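Local atomic coordinates of glutathione S-transferase 5 (Caenorhabditis elegans, PDB entry 1ZL9), a protein that conjugates reduced glutathione to a wide range of hydrophobic electrophiles and may help detoxify reactive oxygen species during pathogenic bacterial infection. Residues A[18-23]-A[158-163]. Residues are numbered along the deposited sequence; the frame is centred on the assembly and turned at random.
Sequences SRQIFA and IDLAIA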
loop_
_atom_site.group_PDB
_atom_site.type_symbol
_atom_site.label_atom_id
_atom_site.label_comp_id
_atom_site.label_asym_id
_atom_site.label_seq_id
_atom_site.Cartn_x
_atom_site.Cartn_y
_atom_site.Cartn_z
ATOM N N SER A 18 -14.395 -3.039 -1.891
ATOM C CA SER A 18 -14.618 -4.472 -1.814
ATOM C C SER A 18 -16.077 -4.783 -2.021
ATOM O O SER A 18 -16.427 -5.715 -2.722
ATOM C CB SER A 18 -14.040 -5.006 -0.496
ATOM O OG SER A 18 -12.636 -4.915 -0.565
ATOM N N ARG A 19 -16.966 -3.996 -1.421
ATOM C CA ARG A 19 -18.388 -4.209 -1.626
ATOM C C ARG A 19 -18.744 -4.047 -3.115
ATOM O O ARG A 19 -19.583 -4.764 -3.649
ATOM C CB ARG A 19 -19.204 -3.196 -0.817
ATOM C CG ARG A 19 -18.944 -3.185 0.681
ATOM C CD ARG A 19 -20.064 -2.465 1.402
ATOM N NE ARG A 19 -19.869 -2.367 2.830
ATOM C CZ ARG A 19 -19.379 -1.325 3.459
ATOM N NH1 ARG A 19 -19.056 -0.227 2.808
ATOM N NH2 ARG A 19 -19.268 -1.358 4.776
ATOM N N GLN A 20 -18.095 -3.110 -3.773
ATOM C CA GLN A 20 -18.379 -2.832 -5.190
ATOM C C GLN A 20 -17.805 -3.906 -6.113
ATOM O O GLN A 20 -18.389 -4.231 -7.127
ATOM C CB GLN A 20 -17.920 -1.445 -5.580
ATOM C CG GLN A 20 -18.813 -0.351 -4.908
ATOM C CD GLN A 20 -18.613 1.052 -5.452
ATOM O OE1 GLN A 20 -18.078 1.225 -6.533
ATOM N NE2 GLN A 20 -19.133 2.047 -4.733
ATOM N N ILE A 21 -16.664 -4.467 -5.733
ATOM C CA ILE A 21 -16.124 -5.613 -6.448
ATOM C C ILE A 21 -17.092 -6.767 -6.369
ATOM O O ILE A 21 -17.426 -7.397 -7.380
ATOM C CB ILE A 21 -14.742 -6.020 -5.878
ATOM C CG1 ILE A 21 -13.702 -4.973 -6.230
ATOM C CG2 ILE A 21 -14.355 -7.418 -6.280
ATOM C CD1 ILE A 21 -12.357 -5.099 -5.454
ATOM N N PHE A 22 -17.566 -7.058 -5.177
ATOM C CA PHE A 22 -18.580 -8.089 -5.045
ATOM C C PHE A 22 -19.855 -7.791 -5.843
ATOM O O PHE A 22 -20.423 -8.719 -6.477
ATOM C CB PHE A 22 -19.016 -8.300 -3.605
ATOM C CG PHE A 22 -18.018 -9.002 -2.727
ATOM C CD1 PHE A 22 -17.446 -10.231 -3.075
ATOM C CD2 PHE A 22 -17.694 -8.445 -1.505
ATOM C CE1 PHE A 22 -16.567 -10.865 -2.239
ATOM C CE2 PHE A 22 -16.833 -9.107 -0.625
ATOM C CZ PHE A 22 -16.257 -10.298 -0.977
ATOM N N ALA A 23 -20.335 -6.536 -5.812
ATOM C CA ALA A 23 -21.494 -6.147 -6.574
ATOM C C ALA A 23 -21.231 -6.343 -8.056
ATOM O O ALA A 23 -22.088 -6.881 -8.748
ATOM C CB ALA A 23 -21.929 -4.687 -6.288
ATOM N N ILE A 158 -9.415 0.004 -9.268
ATOM C CA ILE A 158 -9.008 1.366 -8.971
ATOM C C ILE A 158 -9.989 2.331 -9.617
ATOM O O ILE A 158 -10.214 3.395 -9.070
ATOM C CB ILE A 158 -7.494 1.627 -9.305
ATOM C CG1 ILE A 158 -7.021 2.964 -8.688
ATOM C CG2 ILE A 158 -7.218 1.622 -10.838
ATOM C CD1 ILE A 158 -7.041 3.061 -7.181
ATOM N N ASP A 159 -10.614 1.951 -10.743
ATOM C CA ASP A 159 -11.723 2.748 -11.299
ATOM C C ASP A 159 -12.865 2.884 -10.267
ATOM O O ASP A 159 -13.453 3.940 -10.106
ATOM C CB ASP A 159 -12.294 2.100 -12.518
ATOM C CG ASP A 159 -11.378 2.154 -13.717
ATOM O OD1 ASP A 159 -10.892 3.265 -14.121
ATOM O OD2 ASP A 159 -11.186 1.104 -14.357
ATOM N N LEU A 160 -13.212 1.765 -9.628
ATOM C CA LEU A 160 -14.286 1.775 -8.650
ATOM C C LEU A 160 -13.950 2.700 -7.495
ATOM O O LEU A 160 -14.820 3.478 -7.058
ATOM C CB LEU A 160 -14.591 0.351 -8.099
ATOM C CG LEU A 160 -15.142 -0.592 -9.164
ATOM C CD1 LEU A 160 -15.157 -2.023 -8.685
ATOM C CD2 LEU A 160 -16.526 -0.315 -9.635
ATOM N N ALA A 161 -12.740 2.577 -6.981
ATOM C CA ALA A 161 -12.322 3.374 -5.822
ATOM C C ALA A 161 -12.263 4.867 -6.177
ATOM O O ALA A 161 -12.794 5.727 -5.431
ATOM C CB ALA A 161 -10.986 2.881 -5.195
ATOM N N ILE A 162 -11.689 5.183 -7.324
ATOM C CA ILE A 162 -11.523 6.582 -7.666
ATOM C C ILE A 162 -12.876 7.207 -8.020
ATOM O O ILE A 162 -13.173 8.322 -7.646
ATOM C CB ILE A 162 -10.500 6.719 -8.843
ATOM C CG1 ILE A 162 -9.052 6.332 -8.393
ATOM C CG2 ILE A 162 -10.532 8.073 -9.426
ATOM C CD1 ILE A 162 -8.519 7.097 -7.201
ATOM N N ALA A 163 -13.693 6.511 -8.804
ATOM C CA ALA A 163 -15.032 7.009 -9.090
ATOM C C ALA A 163 -15.859 7.255 -7.859
ATOM O O ALA A 163 -16.561 8.250 -7.776
ATOM C CB ALA A 163 -15.814 6.082 -10.018
HETATM O O HOH W 1 -17.556 3.405 -7.966
#
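Leu160 reaches from helix 157-171 toward Gln20 and Ile21 on helix 16-25. This is a domain interface of the glutathione transferase fold: the first helix of the thioredoxin-like N-terminal domain meets a helix of the all-helical C-terminal domain. The apolar part depends on one leucine. Its CD1 lies 4.1 Å from Ile21 CG1 and also comes near Gln20 CB, beside the backbone of helix 16-25. Leu160 CG is anti to its own carbonyl carbon (chi1 -65°), and the extended second torsion (168°) carries CD1 across to the other helix. Ile195 and Ile189 pack against the same leucine, and Leu73 lies against Ile21.

The Gln20 side is polar and takes in a water, although Ile195 and Trp198 cover Gln20. Gln20 and Leu160 run past each other in opposite directions, with Gln20 OE1 3.8 Å from Leu160 CD2. No direct hydrogen bond joins the two segments. The amide is held at its other end, where NE2 bonds to Glu16 OE2 within the same helix. The contact is buried, about 13 Å from bound glutathione at the Ile21 side chain. The water sits between the helices, within hydrogen-bonding distance of two acceptors: 2.7 Å from Gln20 OE1 and 2.9 Å from Leu160 O.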